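Local atomic coordinates of ribonuclease J (Methanolobus psychrophilus R15, PDB entry 5HAB), a protein that probably degrades RNA as a metal-dependent exoribonuclease of the metallo-beta-lactamase and beta-CASP family. Residues Ala43-Asn47 with Glu48-Ile52; Asp71-Ser75 with Leu76-Glu80; Ile308-Pro311 with Glu312-Ile316; Trp417-Leu420 with Arg421-Pro425. The protein carries 1 engineered substitution. All blocks are in the same frame, centred on the assembly; numbering follows the deposited sequence.

Contact 1 of 4, residues Ala43-Asn47 with Glu48-Ile52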
loop_
_atom_site.group_PDB
_atom_site.type_symbol
_atom_site.label_atom_id
_atom_site.label_comp_id
_atom_site.label_asym_id
_atom_site.label_seq_id
_atom_site.Cartn_x
_atom_site.Cartn_y
_atom_site.Cartn_z
ATOM N N ALA B 43 0.730 16.897 -31.402
ATOM C CA ALA B 43 0.693 17.553 -32.703
ATOM C C ALA B 43 0.274 16.559 -33.774
ATOM O O ALA B 43 0.859 15.490 -33.898
ATOM C CB ALA B 43 2.051 18.176 -33.039
ATOM N N ILE B 44 -0.765 16.906 -34.524
ATOM C CA ILE B 44 -1.258 16.068 -35.608
ATOM C C ILE B 44 -0.834 16.682 -36.936
ATOM O O ILE B 44 -1.292 17.758 -37.301
ATOM C CB ILE B 44 -2.790 15.911 -35.555
ATOM C CG1 ILE B 44 -3.254 15.428 -34.178
ATOM C CG2 ILE B 44 -3.271 14.975 -36.663
ATOM C CD1 ILE B 44 -2.667 14.097 -33.766
ATOM N N ARG B 45 0.020 15.985 -37.670
ATOM C CA ARG B 45 0.495 16.461 -38.958
ATOM C C ARG B 45 -0.291 15.781 -40.071
ATOM O O ARG B 45 -0.381 14.564 -40.115
ATOM C CB ARG B 45 1.996 16.182 -39.119
ATOM C CG ARG B 45 2.583 16.613 -40.457
ATOM C CD ARG B 45 4.094 16.392 -40.511
ATOM N NE ARG B 45 4.450 14.993 -40.285
ATOM C CZ ARG B 45 4.285 14.019 -41.175
ATOM N NH1 ARG B 45 3.770 14.283 -42.368
ATOM N NH2 ARG B 45 4.635 12.775 -40.873
ATOM N N VAL B 46 -0.903 16.570 -40.941
ATOM C CA VAL B 46 -1.484 16.042 -42.165
ATOM C C VAL B 46 -0.665 16.578 -43.337
ATOM O O VAL B 46 -0.734 17.769 -43.673
ATOM C CB VAL B 46 -2.964 16.398 -42.293
ATOM C CG1 VAL B 46 -3.606 15.572 -43.401
ATOM C CG2 VAL B 46 -3.676 16.169 -40.967
ATOM N N ASN B 47 0.141 15.694 -43.916
ATOM C CA ASN B 47 1.087 16.045 -44.970
ATOM C C ASN B 47 2.079 17.102 -44.477
ATOM O O ASN B 47 3.102 16.757 -43.884
ATOM C CB ASN B 47 0.329 16.507 -46.215
ATOM C CG ASN B 47 -0.532 15.401 -46.799
ATOM O OD1 ASN B 47 -0.154 14.230 -46.772
ATOM N ND2 ASN B 47 -1.706 15.760 -47.297
ATOM N N GLU B 48 1.799 18.379 -44.713
ATOM C CA GLU B 48 2.711 19.428 -44.253
ATOM C C GLU B 48 1.994 20.506 -43.444
ATOM O O GLU B 48 2.576 21.544 -43.134
ATOM C CB GLU B 48 3.448 20.070 -45.431
ATOM C CG GLU B 48 4.261 19.089 -46.264
ATOM C CD GLU B 48 5.249 19.779 -47.189
ATOM O OE1 GLU B 48 6.321 19.196 -47.456
ATOM O OE2 GLU B 48 4.947 20.898 -47.660
ATOM N N ASP B 49 0.739 20.251 -43.088
ATOM C CA ASP B 49 0.008 21.152 -42.202
ATOM C C ASP B 49 -0.129 20.525 -40.818
ATOM O O ASP B 49 -0.342 19.327 -40.706
ATOM C CB ASP B 49 -1.362 21.480 -42.787
ATOM C CG ASP B 49 -1.272 22.376 -44.008
ATOM O OD1 ASP B 49 -0.452 23.319 -43.994
ATOM O OD2 ASP B 49 -2.005 22.120 -44.988
ATOM N N ILE B 50 0.024 21.323 -39.763
ATOM C CA ILE B 50 0.021 20.786 -38.403
ATOM C C ILE B 50 -1.089 21.392 -37.547
ATOM O O ILE B 50 -1.257 22.607 -37.504
ATOM C CB ILE B 50 1.389 21.001 -37.731
ATOM C CG1 ILE B 50 2.498 20.347 -38.557
ATOM C CG2 ILE B 50 1.383 20.449 -36.308
ATOM C CD1 ILE B 50 3.885 20.590 -38.008
ATOM N N ILE B 51 -1.843 20.531 -36.868
ATOM C CA ILE B 51 -2.801 20.946 -35.847
ATOM C C ILE B 51 -2.243 20.591 -34.470
ATOM O O ILE B 51 -2.085 19.423 -34.159
ATOM C CB ILE B 51 -4.169 20.281 -36.067
ATOM C CG1 ILE B 51 -4.625 20.468 -37.514
ATOM C CG2 ILE B 51 -5.204 20.820 -35.081
ATOM C CD1 ILE B 51 -5.016 21.887 -37.846
ATOM N N ILE B 52 -1.931 21.589 -33.653
ATOM C CA ILE B 52 -1.537 21.339 -32.273
ATOM C C ILE B 52 -2.797 21.123 -31.442
ATOM O O ILE B 52 -3.793 21.820 -31.619
ATOM C CB ILE B 52 -0.672 22.490 -31.706
ATOM C CG1 ILE B 52 0.675 22.563 -32.429
ATOM C CG2 ILE B 52 -0.429 22.310 -30.219
ATOM C CD1 ILE B 52 1.553 23.726 -31.976
#
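Ile50 turns CG1 away from its own carbonyl carbon (chi1 -58°) and Arg45 sets CG opposite its amide nitrogen (chi1 178°), which brings Arg45 CG within 4.2 Å of Ile50 CG1. The two face each other in a tight two-residue beta hairpin, strands 41-46 and 49-53, inside a mixed sheet of the metallo-beta-lactamase part. The second branch of Ile50, CG2, rests on Ala43 CB at 4.0 Å, so one isoleucine spans alternate residues of the facing strand. Ala43, Arg45, Ile50 and Ile52 share this face. Ile44, Val46, Asp49 and Ile51 occupy the other, where both isoleucines and Val46 pack on strand 179-186 of the second sheet, as in the two-sheet sandwich of this fold.

Two hydrogen-bonded pairs hold the strands. Ile44 N donates to Ile51 O at 2.9 Å, answered by Ile51 N to Ile44 O, and Val46 pairs in the same way with Asp49. Asn47, at positive phi, and Glu48 form the two-residue turn. Asp49 OD1 forms a salt bridge with Arg98. Arg45 carries salt bridges to Glu25 and Glu464, and its bent chain also clamps the turn: NH1 donates to Asn47 O at 3.0 Å, with the oxygen near the guanidinium plane.

Contact 2 of 4, residues Asp71-Ser75 with Leu76-Glu80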
loop_
_atom_site.group_PDB
_atom_site.type_symbol
_atom_site.label_atom_id
_atom_site.label_comp_id
_atom_site.label_asym_id
_atom_site.label_seq_id
_atom_site.Cartn_x
_atom_site.Cartn_y
_atom_site.Cartn_z
ATOM N N ASP B 71 5.530 33.158 -13.383
ATOM C CA ASP B 71 5.061 34.203 -14.289
ATOM C C ASP B 71 6.192 35.130 -14.729
ATOM O O ASP B 71 6.054 35.872 -15.700
ATOM C CB ASP B 71 3.929 35.007 -13.641
ATOM C CG ASP B 71 2.782 34.128 -13.176
ATOM O OD1 ASP B 71 2.385 33.214 -13.930
ATOM O OD2 ASP B 71 2.272 34.349 -12.056
ATOM N N ARG B 72 7.311 35.079 -14.013
ATOM C CA ARG B 72 8.502 35.828 -14.400
ATOM C C ARG B 72 9.381 34.955 -15.284
ATOM O O ARG B 72 10.069 35.454 -16.177
ATOM C CB ARG B 72 9.286 36.312 -13.177
ATOM C CG ARG B 72 9.295 37.821 -12.969
ATOM C CD ARG B 72 10.132 38.195 -11.747
ATOM N NE ARG B 72 11.549 37.879 -11.927
ATOM C CZ ARG B 72 12.437 37.823 -10.939
ATOM N NH1 ARG B 72 12.061 38.051 -9.688
ATOM N NH2 ARG B 72 13.705 37.531 -11.201
ATOM N N MET B 73 9.362 33.650 -15.023
ATOM C CA MET B 73 10.141 32.716 -15.825
ATOM C C MET B 73 9.515 32.625 -17.203
ATOM O O MET B 73 8.294 32.548 -17.329
ATOM C CB MET B 73 10.185 31.322 -15.192
ATOM C CG MET B 73 10.885 31.240 -13.849
ATOM S SD MET B 73 10.725 29.603 -13.096
ATOM C CE MET B 73 8.955 29.449 -12.919
ATOM N N HIS B 74 10.340 32.638 -18.243
ATOM C CA HIS B 74 9.804 32.438 -19.579
ATOM C C HIS B 74 9.947 30.981 -20.007
ATOM O O HIS B 74 10.426 30.136 -19.245
ATOM C CB HIS B 74 10.447 33.375 -20.601
ATOM C CG HIS B 74 9.522 33.732 -21.727
ATOM N ND1 HIS B 74 9.609 33.160 -22.978
ATOM C CD2 HIS B 74 8.452 34.562 -21.766
ATOM C CE1 HIS B 74 8.649 33.645 -23.747
ATOM N NE2 HIS B 74 7.933 34.496 -23.036
ATOM N N SER B 75 9.500 30.708 -21.228
ATOM C CA SER B 75 9.290 29.360 -21.735
ATOM C C SER B 75 10.432 28.368 -21.530
ATOM O O SER B 75 10.186 27.246 -21.108
ATOM C CB SER B 75 8.980 29.438 -23.229
ATOM O OG SER B 75 7.906 30.328 -23.470
ATOM N N LEU B 76 11.670 28.767 -21.796
ATOM C CA LEU B 76 12.756 27.786 -21.820
ATOM C C LEU B 76 13.113 27.275 -20.431
ATOM O O LEU B 76 13.474 26.109 -20.272
ATOM C CB LEU B 76 14.000 28.361 -22.501
ATOM C CG LEU B 76 14.165 28.010 -23.986
ATOM C CD1 LEU B 76 12.871 28.198 -24.778
ATOM C CD2 LEU B 76 15.301 28.812 -24.613
ATOM N N GLU B 77 12.984 28.132 -19.426
ATOM C CA GLU B 77 13.308 27.737 -18.065
ATOM C C GLU B 77 12.230 26.778 -17.570
ATOM O O GLU B 77 12.516 25.777 -16.909
ATOM C CB GLU B 77 13.413 28.967 -17.163
ATOM C CG GLU B 77 13.564 28.668 -15.686
ATOM C CD GLU B 77 13.742 29.930 -14.860
ATOM O OE1 GLU B 77 13.926 29.820 -13.629
ATOM O OE2 GLU B 77 13.690 31.037 -15.443
ATOM N N LEU B 78 10.990 27.077 -17.938
ATOM C CA LEU B 78 9.871 26.211 -17.628
ATOM C C LEU B 78 10.025 24.865 -18.328
ATOM O O LEU B 78 9.673 23.836 -17.772
ATOM C CB LEU B 78 8.556 26.872 -18.030
ATOM C CG LEU B 78 8.056 28.011 -17.144
ATOM C CD1 LEU B 78 6.897 28.714 -17.820
ATOM C CD2 LEU B 78 7.633 27.483 -15.783
ATOM N N ILE B 79 10.572 24.868 -19.539
ATOM C CA ILE B 79 10.794 23.624 -20.264
ATOM C C ILE B 79 11.876 22.806 -19.569
ATOM O O ILE B 79 11.742 21.590 -19.424
ATOM C CB ILE B 79 11.157 23.882 -21.732
ATOM C CG1 ILE B 79 9.948 24.428 -22.489
ATOM C CG2 ILE B 79 11.626 22.604 -22.394
ATOM C CD1 ILE B 79 10.237 24.749 -23.933
ATOM N N GLU B 80 12.941 23.474 -19.129
ATOM C CA GLU B 80 14.013 22.800 -18.393
ATOM C C GLU B 80 13.494 22.199 -17.086
ATOM O O GLU B 80 13.962 21.147 -16.658
ATOM C CB GLU B 80 15.174 23.758 -18.110
ATOM C CG GLU B 80 15.913 24.236 -19.358
ATOM C CD GLU B 80 16.983 25.276 -19.051
ATOM O OE1 GLU B 80 17.406 25.372 -17.879
ATOM O OE2 GLU B 80 17.402 25.999 -19.981
#
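Apolar packing comes first: Met73, in the loop before helix 75-81, bends at its thioether (chi3 -61°) and lays its methyl CE against Leu78 CD2 at 3.7 Å, the two side chains crossing at about a right angle. Leu78 itself is buried, with Ile84 and Lys115 packed against it from elsewhere in the chain.

A mixed, polar-on-apolar contact lies alongside. Glu77 is fully extended and carries its carboxylate back to Met73, also at roughly a right angle. Met73 CG sits over the flat carboxylate, 3.2 Å from Glu77 OE2, while Met73 SD is 3.3 Å from Glu77 OE1. The methionine thus touches Leu78 with its end and Glu77 with its middle.

Backbone hydrogen bonds make up the third group. His74 is the N-cap residue, and its carbonyl oxygen receives two weak bonds, from Glu77 N at 3.3 Å and Leu78 N at 3.4 Å. One residue further on, Ile79 N donates to Ser75 O at 2.9 Å in the carbonyl plane, and regular helical bonding is under way. Ser75 OG leaves this group and bonds to Lys115 O and Arg119 NH1, tying the first turn to the neighbourhood of helix 113-116. Bound RNA comes within about 4 Å of this region, nearest atoms.

Because Met73 directly precedes the N-cap and Leu78 is the fourth residue after it, their contact is that of a hydrophobic staple at a helix N-terminus.

Contact 3 of 4, residues Ile308-Pro311 with Glu312-Ile316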
loop_
_atom_site.group_PDB
_atom_site.type_symbol
_atom_site.label_atom_id
_atom_site.label_comp_id
_atom_site.label_asym_id
_atom_site.label_seq_id
_atom_site.Cartn_x
_atom_site.Cartn_y
_atom_site.Cartn_z
ATOM N N ILE B 308 -24.301 28.297 -16.112
ATOM C CA ILE B 308 -24.958 28.037 -14.834
ATOM C C ILE B 308 -25.854 29.190 -14.421
ATOM O O ILE B 308 -25.565 30.353 -14.706
ATOM C CB ILE B 308 -23.955 27.761 -13.713
ATOM C CG1 ILE B 308 -22.812 28.775 -13.761
ATOM C CG2 ILE B 308 -23.482 26.324 -13.775
ATOM C CD1 ILE B 308 -22.227 29.080 -12.411
ATOM N N ASP B 309 -26.941 28.853 -13.736
ATOM C CA ASP B 309 -27.817 29.857 -13.157
ATOM C C ASP B 309 -27.480 30.012 -11.677
ATOM O O ASP B 309 -27.247 29.024 -10.981
ATOM C CB ASP B 309 -29.284 29.462 -13.340
ATOM C CG ASP B 309 -30.232 30.629 -13.147
ATOM O OD1 ASP B 309 -29.783 31.790 -13.262
ATOM O OD2 ASP B 309 -31.426 30.384 -12.876
ATOM N N LEU B 310 -27.446 31.253 -11.202
ATOM C CA LEU B 310 -27.159 31.522 -9.799
ATOM C C LEU B 310 -28.321 32.242 -9.121
ATOM O O LEU B 310 -28.906 33.161 -9.693
ATOM C CB LEU B 310 -25.881 32.351 -9.662
ATOM C CG LEU B 310 -24.576 31.677 -10.092
ATOM C CD1 LEU B 310 -23.408 32.637 -9.926
ATOM C CD2 LEU B 310 -24.340 30.391 -9.308
ATOM N N PRO B 311 -28.658 31.822 -7.893
ATOM C CA PRO B 311 -29.707 32.478 -7.104
ATOM C C PRO B 311 -29.353 33.921 -6.763
ATOM O O PRO B 311 -28.177 34.284 -6.779
ATOM C CB PRO B 311 -29.786 31.623 -5.834
ATOM C CG PRO B 311 -28.465 30.933 -5.755
ATOM C CD PRO B 311 -28.051 30.691 -7.172
ATOM N N GLU B 312 -30.364 34.727 -6.452
ATOM C CA GLU B 312 -30.173 36.151 -6.190
ATOM C C GLU B 312 -29.255 36.431 -4.998
ATOM O O GLU B 312 -28.500 37.403 -5.014
ATOM C CB GLU B 312 -31.528 36.830 -5.980
ATOM C CG GLU B 312 -32.406 36.886 -7.228
ATOM C CD GLU B 312 -33.084 35.564 -7.552
ATOM O OE1 GLU B 312 -32.946 34.605 -6.761
ATOM O OE2 GLU B 312 -33.770 35.492 -8.595
ATOM N N ASN B 313 -29.320 35.592 -3.967
ATOM C CA ASN B 313 -28.568 35.861 -2.742
ATOM C C ASN B 313 -27.105 35.424 -2.818
ATOM O O ASN B 313 -26.356 35.601 -1.854
ATOM C CB ASN B 313 -29.245 35.196 -1.537
ATOM C CG ASN B 313 -29.435 33.701 -1.714
ATOM O OD1 ASN B 313 -28.845 33.085 -2.599
ATOM N ND2 ASN B 313 -30.263 33.109 -0.859
ATOM N N VAL B 314 -26.701 34.856 -3.954
ATOM C CA VAL B 314 -25.322 34.399 -4.132
ATOM C C VAL B 314 -24.351 35.566 -3.969
ATOM O O VAL B 314 -24.616 36.679 -4.418
ATOM C CB VAL B 314 -25.121 33.692 -5.498
ATOM C CG1 VAL B 314 -25.121 34.691 -6.641
ATOM C CG2 VAL B 314 -23.829 32.892 -5.493
ATOM N N GLU B 315 -23.243 35.316 -3.282
ATOM C CA GLU B 315 -22.231 36.344 -3.080
ATOM C C GLU B 315 -20.878 35.853 -3.576
ATOM O O GLU B 315 -20.491 34.713 -3.322
ATOM C CB GLU B 315 -22.151 36.748 -1.604
ATOM C CG GLU B 315 -23.484 37.186 -0.999
ATOM C CD GLU B 315 -23.354 37.673 0.438
ATOM O OE1 GLU B 315 -24.358 37.617 1.181
ATOM O OE2 GLU B 315 -22.250 38.116 0.824
ATOM N N ILE B 316 -20.165 36.715 -4.292
ATOM C CA ILE B 316 -18.872 36.354 -4.856
ATOM C C ILE B 316 -17.849 37.410 -4.463
ATOM O O ILE B 316 -18.094 38.606 -4.609
ATOM C CB ILE B 316 -18.959 36.190 -6.386
ATOM C CG1 ILE B 316 -20.087 35.223 -6.748
ATOM C CG2 ILE B 316 -17.636 35.691 -6.949
ATOM C CD1 ILE B 316 -20.162 34.881 -8.213
#
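Leu310 makes the first contact: its CB meets Val314 CG1 at 3.9 Å, and further along the side chain CD1 approaches Ile316 CD1 at 4.3 Å. One leucine therefore touches both apolar residues that point back at it, skipping the intervening Glu315, which turns the other way to a salt bridge with Lys329. Tyr303 of helix 293-304 adds to the packing on Leu310.

Pro311 follows and opens a type I beta turn that closes at Val314. The turn is fastened by Val314 N donating to Pro311 O at 3.2 Å. The N-H points fairly straight at the oxygen (160°), yet the nitrogen stands well above the carbonyl plane, 57° out of it. The same oxygen is crowded by a methyl: Val314 places CG1 between its own amide nitrogen and carbonyl carbon (chi1 73°), which brings it to 3.1 Å from Pro311 O and at the same time against Leu310. Pro311 CG adds a looser apolar touch to Val314 CB at 4.3 Å, and Gln282 of helix 271-283 packs on the proline ring. At the outer corner the Glu312 chain bends back at chi2 so that OE1 comes beside the peptide, 3.7 Å from Pro311 C and near its plane.

Val314 then leads directly into strand 315-317, an edge strand beside 287-291. The turn belongs to the connection that completes the beta-alpha-beta crossover 287-291, 293-304, 315-317 in the parallel sheet of the beta-CASP domain.

Contact 4 of 4, residues Trp417-Leu420 with Arg421-Pro425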
loop_
_atom_site.group_PDB
_atom_site.type_symbol
_atom_site.label_atom_id
_atom_site.label_comp_id
_atom_site.label_asym_id
_atom_site.label_seq_id
_atom_site.Cartn_x
_atom_site.Cartn_y
_atom_site.Cartn_z
ATOM N N TRP B 417 -12.944 0.459 -23.396
ATOM C CA TRP B 417 -13.359 -0.716 -24.155
ATOM C C TRP B 417 -14.457 -0.354 -25.159
ATOM O O TRP B 417 -14.349 -0.626 -26.364
ATOM C CB TRP B 417 -13.838 -1.805 -23.191
ATOM C CG TRP B 417 -14.306 -3.062 -23.836
ATOM C CD1 TRP B 417 -15.595 -3.422 -24.089
ATOM C CD2 TRP B 417 -13.489 -4.152 -24.274
ATOM N NE1 TRP B 417 -15.633 -4.664 -24.677
ATOM C CE2 TRP B 417 -14.354 -5.133 -24.803
ATOM C CE3 TRP B 417 -12.113 -4.388 -24.283
ATOM C CZ2 TRP B 417 -13.885 -6.333 -25.330
ATOM C CZ3 TRP B 417 -11.649 -5.582 -24.807
ATOM C CH2 TRP B 417 -12.532 -6.538 -25.323
ATOM N N GLU B 418 -15.504 0.293 -24.659
ATOM C CA GLU B 418 -16.627 0.668 -25.506
ATOM C C GLU B 418 -16.254 1.763 -26.512
ATOM O O GLU B 418 -16.726 1.748 -27.651
ATOM C CB GLU B 418 -17.811 1.101 -24.641
ATOM C CG GLU B 418 -18.342 -0.041 -23.774
ATOM C CD GLU B 418 -19.760 0.187 -23.289
ATOM O OE1 GLU B 418 -20.322 -0.735 -22.660
ATOM O OE2 GLU B 418 -20.314 1.279 -23.544
ATOM N N LEU B 419 -15.407 2.701 -26.102
ATOM C CA LEU B 419 -14.915 3.722 -27.031
ATOM C C LEU B 419 -14.195 3.054 -28.200
ATOM O O LEU B 419 -14.395 3.404 -29.367
ATOM C CB LEU B 419 -13.978 4.705 -26.325
ATOM C CG LEU B 419 -13.325 5.763 -27.225
ATOM C CD1 LEU B 419 -14.376 6.665 -27.845
ATOM C CD2 LEU B 419 -12.310 6.588 -26.456
ATOM N N LEU B 420 -13.358 2.079 -27.865
ATOM C CA LEU B 420 -12.597 1.334 -28.850
ATOM C C LEU B 420 -13.541 0.581 -29.784
ATOM O O LEU B 420 -13.291 0.486 -30.985
ATOM C CB LEU B 420 -11.640 0.369 -28.148
ATOM C CG LEU B 420 -10.215 0.264 -28.677
ATOM C CD1 LEU B 420 -9.672 1.647 -28.977
ATOM C CD2 LEU B 420 -9.342 -0.422 -27.645
ATOM N N ARG B 421 -14.643 0.070 -29.240
ATOM C CA ARG B 421 -15.587 -0.676 -30.071
ATOM C C ARG B 421 -16.421 0.241 -30.962
ATOM O O ARG B 421 -16.877 -0.169 -32.029
ATOM C CB ARG B 421 -16.521 -1.523 -29.203
ATOM C CG ARG B 421 -15.871 -2.747 -28.573
ATOM C CD ARG B 421 -16.916 -3.739 -28.049
ATOM N NE ARG B 421 -18.176 -3.688 -28.791
ATOM C CZ ARG B 421 -19.282 -3.097 -28.345
ATOM N NH1 ARG B 421 -19.283 -2.503 -27.158
ATOM N NH2 ARG B 421 -20.381 -3.097 -29.086
ATOM N N MET B 422 -16.588 1.491 -30.548
ATOM C CA MET B 422 -17.369 2.436 -31.334
ATOM C C MET B 422 -16.550 3.083 -32.453
ATOM O O MET B 422 -16.976 3.109 -33.608
ATOM C CB MET B 422 -17.960 3.512 -30.420
ATOM C CG MET B 422 -19.118 3.013 -29.567
ATOM S SD MET B 422 -19.910 4.315 -28.602
ATOM C CE MET B 422 -18.622 4.687 -27.414
ATOM N N LEU B 423 -15.373 3.597 -32.115
ATOM C CA LEU B 423 -14.564 4.311 -33.096
ATOM C C LEU B 423 -13.852 3.365 -34.056
ATOM O O LEU B 423 -13.469 3.769 -35.154
ATOM C CB LEU B 423 -13.542 5.205 -32.394
ATOM C CG LEU B 423 -14.102 6.496 -31.798
ATOM C CD1 LEU B 423 -13.002 7.297 -31.112
ATOM C CD2 LEU B 423 -14.775 7.319 -32.890
ATOM N N LYS B 424 -13.693 2.113 -33.635
ATOM C CA LYS B 424 -12.936 1.107 -34.386
ATOM C C LYS B 424 -11.679 1.675 -35.059
ATOM O O LYS B 424 -11.496 1.528 -36.265
ATOM C CB LYS B 424 -13.838 0.443 -35.429
ATOM C CG LYS B 424 -15.083 -0.204 -34.833
ATOM C CD LYS B 424 -15.976 -0.803 -35.910
ATOM C CE LYS B 424 -17.442 -0.769 -35.498
ATOM N NZ LYS B 424 -18.341 -1.222 -36.598
ATOM N N PRO B 425 -10.811 2.337 -34.278
ATOM C CA PRO B 425 -9.659 2.972 -34.921
ATOM C C PRO B 425 -8.676 1.969 -35.517
ATOM O O PRO B 425 -8.531 0.853 -35.024
ATOM C CB PRO B 425 -9.017 3.752 -33.775
ATOM C CG PRO B 425 -9.351 2.963 -32.570
ATOM C CD PRO B 425 -10.746 2.448 -32.810
#
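The last turns of helix 413-423 and its C-terminus form this contact, where Leu420 reaches Pro425 and Leu419 reaches Leu423. Leu419 CD1 and Leu423 CD1 meet at 3.6 Å, one helical turn apart, on the side facing strand 222-228. Behind them Leu423 N donates to Leu419 O at 2.9 Å in an almost straight bond (177°). Met422 N binds Glu418 O at 2.9 Å and also, weakly, Leu419 O; its methyl CE curls back to 3.8 Å from Leu419 CA.

The other side of the helix faces a second subunit. Trp417, its ring swung out opposite the amide nitrogen (chi1 179°), has NE1 3.7 Å from Arg421 CD, the indole and guanidinium planes being 40° apart. Arg400 of the second subunit makes a cation-pi contact with this ring, and Glu257 of that subunit takes a weak hydrogen bond from NE1.

At the end, Lys424 adopts positive phi and donates weakly to Leu420 O at 3.1 Å. Pro425, lacking an N-H, cannot give Leu420 O the 6→1 bond that defines a Schellman motif, but its ring packs on the helix: Pro425 CG lies 3.8 Å from Leu420 CD1, the side chains nearly perpendicular. This is a helix C-terminus ended by a residue of positive phi, with a proline directly after it whose ring packs back on the last turn.

In the fold
Contacts 1 and 4 are largely buried, contact 2 partly so, and contact 3 lies at the surface. No two share a helix or strand, and none touches another. The hairpin of contact 1 relies on paired backbone bonds with branched side chains on both faces; contact 3, 43 Å away between centres in the beta-CASP domain, has a single turn bond and a small apolar cluster. Contacts 2 and 4 treat opposite helix ends, a staple at an N-terminus and a proline after a C-terminus, on opposite sides of the chain's centre. Contact 2 approaches RNA most closely, whereas contact 4 alone meets another subunit.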